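Local coordinates for chitin binding protein (Streptomyces lividans, PDB 5FTZ) that is an AA10 lytic polysaccharide monooxygenase, a copper enzyme that probably binds chitin and cleaves its chains by oxidation, at residues 94-99 with 153-158. Sequence-based numbering, arbitrary orientation.
With CU (copper (II) ion), chain C.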
# COMPACT_ATOMS: atom_id res chain seq x y z
N THR A 94 -4.64 7.22 -2.84
CA THR A 94 -3.61 8.10 -2.33
C THR A 94 -4.23 9.46 -2.03
O THR A 94 -4.18 9.90 -0.88
CB THR A 94 -2.46 8.26 -3.32
OG1 THR A 94 -1.87 6.97 -3.50
CG2 THR A 94 -1.39 9.23 -2.84
N ASP A 95 -4.83 10.14 -3.00
CA ASP A 95 -5.42 11.46 -2.76
C ASP A 95 -6.39 11.86 -3.86
O ASP A 95 -6.53 11.20 -4.90
CB ASP A 95 -4.35 12.54 -2.53
CG ASP A 95 -3.64 12.94 -3.75
OD1 ASP A 95 -3.79 12.37 -4.80
OD2 ASP A 95 -2.87 13.93 -3.64
N PHE A 96 -7.09 12.93 -3.55
CA PHE A 96 -7.92 13.69 -4.51
C PHE A 96 -7.39 15.09 -4.59
O PHE A 96 -7.15 15.70 -3.52
CB PHE A 96 -9.40 13.73 -4.08
CG PHE A 96 -10.05 12.37 -3.99
CD1 PHE A 96 -10.65 11.77 -5.10
CD2 PHE A 96 -10.01 11.63 -2.83
CE1 PHE A 96 -11.23 10.51 -5.04
CE2 PHE A 96 -10.60 10.40 -2.75
CZ PHE A 96 -11.19 9.83 -3.86
N LYS A 97 -7.24 15.63 -5.78
CA LYS A 97 -6.77 17.02 -5.95
C LYS A 97 -7.68 17.69 -6.94
O LYS A 97 -8.10 17.06 -7.93
CB LYS A 97 -5.36 17.12 -6.46
CG LYS A 97 -4.33 16.58 -5.49
CD LYS A 97 -2.96 16.62 -6.09
CE LYS A 97 -1.90 16.40 -5.02
NZ LYS A 97 -0.89 15.49 -5.54
N TYR A 98 -7.97 18.95 -6.71
CA TYR A 98 -8.86 19.72 -7.56
C TYR A 98 -8.18 21.01 -7.98
O TYR A 98 -7.64 21.72 -7.13
CB TYR A 98 -10.17 20.04 -6.83
CG TYR A 98 -10.92 18.85 -6.39
CD1 TYR A 98 -10.63 18.24 -5.15
CD2 TYR A 98 -11.93 18.29 -7.16
CE1 TYR A 98 -11.32 17.11 -4.72
CE2 TYR A 98 -12.64 17.16 -6.74
CZ TYR A 98 -12.35 16.58 -5.53
OH TYR A 98 -13.02 15.46 -5.10
N TYR A 99 -8.17 21.29 -9.27
CA TYR A 99 -7.46 22.40 -9.90
C TYR A 99 -8.48 23.25 -10.63
O TYR A 99 -9.50 22.74 -11.07
CB TYR A 99 -6.43 21.94 -10.94
CG TYR A 99 -5.39 20.95 -10.44
CD1 TYR A 99 -5.66 19.62 -10.33
CD2 TYR A 99 -4.15 21.37 -10.06
CE1 TYR A 99 -4.70 18.73 -9.90
CE2 TYR A 99 -3.16 20.45 -9.64
CZ TYR A 99 -3.46 19.17 -9.57
OH TYR A 99 -2.57 18.18 -9.14
N ALA A 153 -10.48 17.46 -11.67
CA ALA A 153 -10.41 16.59 -10.52
C ALA A 153 -9.54 15.42 -10.86
O ALA A 153 -9.70 14.83 -11.93
CB ALA A 153 -11.83 16.15 -10.16
N VAL A 154 -8.60 15.13 -9.99
CA VAL A 154 -7.66 14.04 -10.18
C VAL A 154 -7.68 13.11 -8.98
O VAL A 154 -7.46 13.55 -7.84
CB VAL A 154 -6.25 14.58 -10.45
CG1 VAL A 154 -5.35 13.39 -10.80
CG2 VAL A 154 -6.22 15.61 -11.59
N TRP A 155 -7.99 11.84 -9.24
CA TRP A 155 -8.03 10.79 -8.22
C TRP A 155 -6.85 9.86 -8.42
O TRP A 155 -6.78 9.17 -9.40
CB TRP A 155 -9.36 10.05 -8.37
CG TRP A 155 -9.45 8.78 -7.58
CD1 TRP A 155 -8.91 8.53 -6.36
CD2 TRP A 155 -10.19 7.59 -7.93
NE1 TRP A 155 -9.23 7.22 -5.95
CE2 TRP A 155 -10.05 6.67 -6.89
CE3 TRP A 155 -10.99 7.25 -9.04
CZ2 TRP A 155 -10.63 5.40 -6.95
CZ3 TRP A 155 -11.60 6.04 -9.05
CH2 TRP A 155 -11.41 5.12 -8.03
N THR A 156 -5.90 9.87 -7.47
CA THR A 156 -4.71 9.05 -7.61
C THR A 156 -4.84 7.76 -6.82
O THR A 156 -5.19 7.77 -5.64
CB THR A 156 -3.47 9.81 -7.18
OG1 THR A 156 -3.31 10.98 -8.01
CG2 THR A 156 -2.20 8.93 -7.28
N VAL A 157 -4.61 6.64 -7.51
CA VAL A 157 -4.82 5.33 -6.93
C VAL A 157 -3.56 4.80 -6.25
O VAL A 157 -2.48 4.80 -6.85
CB VAL A 157 -5.32 4.36 -8.02
CG1 VAL A 157 -5.51 2.96 -7.49
CG2 VAL A 157 -6.66 4.90 -8.60
N HIS A 158 -3.72 4.33 -5.04
CA HIS A 158 -2.61 3.82 -4.24
C HIS A 158 -2.00 2.53 -4.87
O HIS A 158 -2.68 1.66 -5.34
CB HIS A 158 -3.19 3.50 -2.89
CG HIS A 158 -2.25 2.80 -1.92
ND1 HIS A 158 -1.36 3.46 -1.11
CD2 HIS A 158 -2.23 1.50 -1.54
CE1 HIS A 158 -0.75 2.58 -0.33
NE2 HIS A 158 -1.25 1.40 -0.59
CU CU C . -0.31 -0.18 0.06
O HOH W 1 -0.79 6.25 -1.13
O HOH W 2 -0.25 6.33 -5.78
O HOH W 3 -4.68 13.23 -7.15
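Phe96 and Trp155 meet in the core on one face of an antiparallel strand pair, 95-99 with 153-157, in the mixed sheet of the domain. Two bonds link Lys97 and Val154, N to O and O to N, each 2.9 Å; at the Asp95 end Thr156 N reaches Asp95 O at 3.0 Å. Thr94 and Asp95 both face Thr156, a classic beta bulge, and Thr94 N bonds to Thr156 O from 26° off its carbonyl plane. Phe96 CE1 sits over one indole face, 3.3 Å from Trp155 CD1, the phenyl near parallel (12°) to the five-membered ring but barely overlapping it. Trp155 holds CG anti to its backbone N (chi1 169°), Phe96 anti to its carbonyl carbon, and the two side chains run side by side toward strand 80-87 of the second sheet. Such packing of two sheets is the immunoglobulin-like beta sandwich of this family, and flat, apolar rings suit its interior; indole NE1 is satisfied by Thr93 OG1. Replacing Phe96 by an alanine would probably open a gap against this indole face, leaving Thr93 and rings such as Phe87 to hold it. Further along, the small methyl of Ala153 fits against CD2 and CE2 of Tyr98. On the other face, water 3 donates to Asp95 OD1 and Val154 O and accepts from Thr156 OG1, so a carboxylate and a hydroxyl suit these two places; Lys97 NZ pairs with Asp95 OD2 at 3.2 Å. Beyond the bulge, Thr94 OG1 binds water 1, which lies in the plane of the His158 ring and accepts from ND1. That second-shell link probably helps fix the imidazole's rotation, while NE2 binds a second copper at 1.9 Å, distinct from that of His1 and His91 and shared with Asp159 and with His158 and Asp159 of the second subunit.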